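Side-chain contacts in putative activator of HSP90 (Plasmodium falciparum, PDB 3N72), which probably binds the chaperone Hsp90 and stimulates its ATPase activity, this chain being the N-terminal domain of the longer protein: residues 127-130 against 131-135; 121-124 against 125-128. One frame throughout, in Å; residues are numbered along the deposited sequence. Where two conformers were deposited one is given.

In the fold
Both contacts are local and lie in the first two-thirds of helix 120-142, which follows the short strand 112-115 of the antiparallel sheet in the N-terminal domain of this Aha1-family protein. Contact 2 comes first along the chain: 121-124 meets 125-128 in regular alpha-helical turns. Contact 1 takes over at Asp127 and Ser128, which the two share, and carries the helix through a wider pi-type turn to Lys135. Neither closes a loop and neither encloses the other; they overlap in series, their centres about 8 Å apart. On the buried side, Leu122 and Ile125 reach strand 65-82, while Ile125, Ile129 and Leu130 reach strand 44-62.

Contact 1. Residues 127-130 against 131-135; sequences DSIL and KKEGK
Lys131 lies back along the preceding turn toward Asp127, at a place where helix 120-142 widens into a pi-type turn. Its CG sits between backbone N and carbonyl carbon (chi1 75°), and the extended chain beyond runs past the Asp127 backbone, CE coming 3.4 Å from Asp127 O. The ammonium and carboxylate form only a long, weak salt bridge, Lys131 NZ to Asp127 OD1 3.7 Å; the stronger partner of this aspartate is Arg123, one turn earlier. The helix kinks where Lys132 N and Glu133 N lack a bond to the preceding turn, and water fills in: water 1 donates to Asp127 O and weakly accepts from Lys132 N, while the Lys132 side chain leads away to a salt bridge with Glu136. Glu133 N donates a hydrogen bond to water 2, 2.9 Å from the water oxygen. The Glu133 side chain is extended, with CG anti to backbone N (chi1 178°), and CB packs 3.4 Å from Ile129 O. Its OE1 lies close to water 3, which is also near Ser128 O; the OE1 oxygen also makes a salt bridge with Lys41 NZ. Gly134 restores direct bonding with the five-residue step of a pi-turn, its N donating to Ile129 O at 2.8 Å. The wide turn sets Ile129 on Leu44 and Ile46, and Leu130 on Ile46, of strand 44-62. Lys135 repeats the step: its N bonds to Leu130 O at 3.2 Å, and its NZ is hydrogen-bonded to Ile111 O. The Lys135 side chain passes near the same backbone oxygen, CG 3.6 Å from Leu130 O.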
# COMPACT_ATOMS: atom_id res chain seq x y z
N ASP B 127 15.68 -31.52 33.21
CA ASP B 127 15.87 -32.90 32.75
C ASP B 127 14.58 -33.56 32.31
O ASP B 127 14.56 -34.24 31.29
CB ASP B 127 16.52 -33.75 33.84
CG ASP B 127 17.98 -33.43 34.05
OD1 ASP B 127 18.65 -32.87 33.14
OD2 ASP B 127 18.48 -33.76 35.15
N SER B 128 13.51 -33.36 33.06
CA SER B 128 12.28 -34.11 32.80
C SER B 128 11.44 -33.56 31.66
O SER B 128 10.75 -34.31 30.99
CB SER B 128 11.40 -34.24 34.04
OG SER B 128 10.97 -32.99 34.52
N ILE B 129 11.52 -32.25 31.44
CA ILE B 129 10.63 -31.59 30.48
C ILE B 129 11.40 -30.82 29.41
O ILE B 129 11.12 -30.96 28.22
CB ILE B 129 9.63 -30.63 31.19
CG1 ILE B 129 8.76 -31.39 32.19
CG2 ILE B 129 8.70 -29.91 30.18
CD1 ILE B 129 7.96 -30.47 33.04
N LEU B 130 12.35 -29.99 29.83
CA LEU B 130 12.89 -28.95 28.92
C LEU B 130 13.85 -29.47 27.86
O LEU B 130 13.75 -29.09 26.68
CB LEU B 130 13.53 -27.79 29.69
CG LEU B 130 12.61 -26.90 30.53
CD1 LEU B 130 13.45 -26.02 31.39
CD2 LEU B 130 11.70 -26.03 29.64
N LYS B 131 14.79 -30.32 28.28
CA LYS B 131 15.89 -30.71 27.41
C LYS B 131 15.45 -31.46 26.16
O LYS B 131 16.15 -31.45 25.16
CB LYS B 131 16.96 -31.51 28.18
CG LYS B 131 16.62 -32.95 28.52
CD LYS B 131 17.78 -33.58 29.32
CE LYS B 131 17.50 -34.99 29.77
NZ LYS B 131 18.67 -35.54 30.51
N LYS B 132 14.28 -32.11 26.22
CA LYS B 132 13.78 -32.79 25.04
C LYS B 132 12.42 -32.23 24.59
O LYS B 132 12.35 -31.59 23.53
CB LYS B 132 13.77 -34.32 25.24
CG LYS B 132 13.51 -35.11 23.96
CD LYS B 132 13.41 -36.63 24.23
CE LYS B 132 13.25 -37.43 22.93
NZ LYS B 132 12.03 -37.03 22.16
N GLU B 133 11.36 -32.44 25.37
CA GLU B 133 10.01 -31.98 25.00
C GLU B 133 9.92 -30.45 24.84
O GLU B 133 9.30 -29.95 23.89
CB GLU B 133 8.94 -32.44 26.01
CG GLU B 133 7.54 -31.93 25.67
CD GLU B 133 6.47 -32.35 26.66
OE1 GLU B 133 6.82 -32.87 27.75
OE2 GLU B 133 5.28 -32.14 26.34
N GLY B 134 10.53 -29.72 25.76
CA GLY B 134 10.52 -28.25 25.68
C GLY B 134 11.08 -27.73 24.37
O GLY B 134 10.49 -26.83 23.72
N LYS B 135 12.23 -28.27 23.99
CA LYS B 135 12.88 -27.92 22.74
C LYS B 135 11.99 -28.33 21.56
O LYS B 135 11.80 -27.56 20.61
CB LYS B 135 14.26 -28.60 22.65
CG LYS B 135 15.28 -27.99 23.58
CD LYS B 135 16.69 -28.51 23.35
CE LYS B 135 17.62 -28.05 24.48
NZ LYS B 135 19.07 -28.22 24.15
O HOH W 1 13.36 -33.74 28.64
O HOH W 2 11.05 -34.31 27.60
O HOH W 3 8.64 -34.31 28.78

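Contact 2. Residues 121-124 against 125-128; sequences NLRF and IYDS
With CG of Arg123 anti to backbone N (chi1 179°) and the chain bent at chi2 (59°), the guanidinium, in one of its two conformers, is brought beside Asp127 one helical turn on, whose carboxylate stands over one of its faces. In this conformer the salt bridge is short, Arg123 NE to Asp127 OD2 at 2.7 Å, but it is not a flat two-pronged pair: the two planes are 78° apart, and Asp127 OD1 stands 3.1 Å above the centre of the guanidinium plane. The Tyr126 ring runs nearly parallel to the guanidinium, and Arg123 NH1 approaches its CD2 obliquely at 3.9 Å. Arg115 makes a cation-pi contact with the same ring.

Ser128 turns its hydroxyl back on the helix to donate to Phe124 O, Ser128 OG lying 2.6 Å from that oxygen. This bond comes from above the carbonyl plane, whereas Ser128 N reaches Phe124 O from the opposite face at 2.8 Å, so two donors grip one carbonyl. The serine also covers a face of the Phe124 ring: OG stands over its centre, and CB makes a CH-pi contact 4.2 Å from the ring centroid.

Regular alpha-helical bonds from Ile125, Tyr126 and Asp127 complete the turn. On the buried side Leu122 and Ile125 pack on Trp78 and Tyr80 of strand 65-82, and Ile125 also touches Leu44 and Ile46 of strand 44-62, setting the start of helix 120-142 against the sheet.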
# COMPACT_ATOMS: atom_id res chain seq x y z
N ASN B 121 15.12 -28.47 42.29
CA ASN B 121 13.85 -28.26 41.55
C ASN B 121 14.02 -27.92 40.06
O ASN B 121 13.32 -28.48 39.22
CB ASN B 121 13.00 -27.19 42.22
CG ASN B 121 12.45 -27.64 43.55
OD1 ASN B 121 12.67 -28.77 43.99
ND2 ASN B 121 11.71 -26.75 44.22
N LEU B 122 14.92 -27.01 39.75
CA LEU B 122 15.16 -26.63 38.35
C LEU B 122 15.84 -27.72 37.55
O LEU B 122 15.56 -27.89 36.36
CB LEU B 122 15.95 -25.34 38.26
CG LEU B 122 15.29 -24.07 38.75
CD1 LEU B 122 16.24 -22.88 38.49
CD2 LEU B 122 13.96 -23.87 38.06
N ARG B 123 16.74 -28.47 38.20
CA ARG B 123 17.37 -29.59 37.51
C ARG B 123 16.31 -30.60 37.09
O ARG B 123 16.34 -31.10 35.96
CB ARG B 123 18.43 -30.27 38.38
CG ARG B 123 19.09 -31.45 37.70
CD ARG B 123 19.76 -31.03 36.41
NE ARG B 123 20.48 -32.13 35.77
CZ ARG B 123 21.18 -32.01 34.65
NH1 ARG B 123 21.24 -30.83 34.03
NH2 ARG B 123 21.81 -33.05 34.13
N PHE B 124 15.37 -30.89 37.99
CA PHE B 124 14.30 -31.84 37.69
C PHE B 124 13.46 -31.35 36.50
O PHE B 124 13.20 -32.12 35.58
CB PHE B 124 13.40 -32.09 38.89
CG PHE B 124 12.14 -32.85 38.55
CD1 PHE B 124 12.20 -34.20 38.20
CD2 PHE B 124 10.91 -32.21 38.54
CE1 PHE B 124 11.02 -34.90 37.86
CE2 PHE B 124 9.75 -32.91 38.21
CZ PHE B 124 9.81 -34.26 37.87
N ILE B 125 13.08 -30.08 36.52
CA ILE B 125 12.28 -29.49 35.43
C ILE B 125 13.04 -29.54 34.12
O ILE B 125 12.50 -29.97 33.12
CB ILE B 125 11.85 -28.03 35.71
CG1 ILE B 125 10.85 -28.01 36.87
CG2 ILE B 125 11.21 -27.40 34.44
CD1 ILE B 125 10.54 -26.64 37.39
N TYR B 126 14.30 -29.10 34.15
CA TYR B 126 15.14 -29.15 32.94
C TYR B 126 15.26 -30.56 32.38
O TYR B 126 14.99 -30.78 31.20
CB TYR B 126 16.53 -28.56 33.19
CG TYR B 126 17.43 -28.63 31.98
CD1 TYR B 126 17.45 -27.59 31.03
CD2 TYR B 126 18.26 -29.73 31.77
CE1 TYR B 126 18.26 -27.66 29.93
CE2 TYR B 126 19.08 -29.80 30.64
CZ TYR B 126 19.08 -28.76 29.73
OH TYR B 126 19.89 -28.83 28.63
N ASP B 127 15.68 -31.52 33.21
CA ASP B 127 15.87 -32.90 32.75
C ASP B 127 14.58 -33.56 32.31
O ASP B 127 14.56 -34.24 31.29
CB ASP B 127 16.52 -33.75 33.84
CG ASP B 127 17.98 -33.43 34.05
OD1 ASP B 127 18.65 -32.87 33.14
OD2 ASP B 127 18.48 -33.76 35.15
N SER B 128 13.51 -33.36 33.06
CA SER B 128 12.28 -34.11 32.80
C SER B 128 11.44 -33.56 31.66
O SER B 128 10.75 -34.31 30.99
CB SER B 128 11.40 -34.24 34.04
OG SER B 128 10.97 -32.99 34.52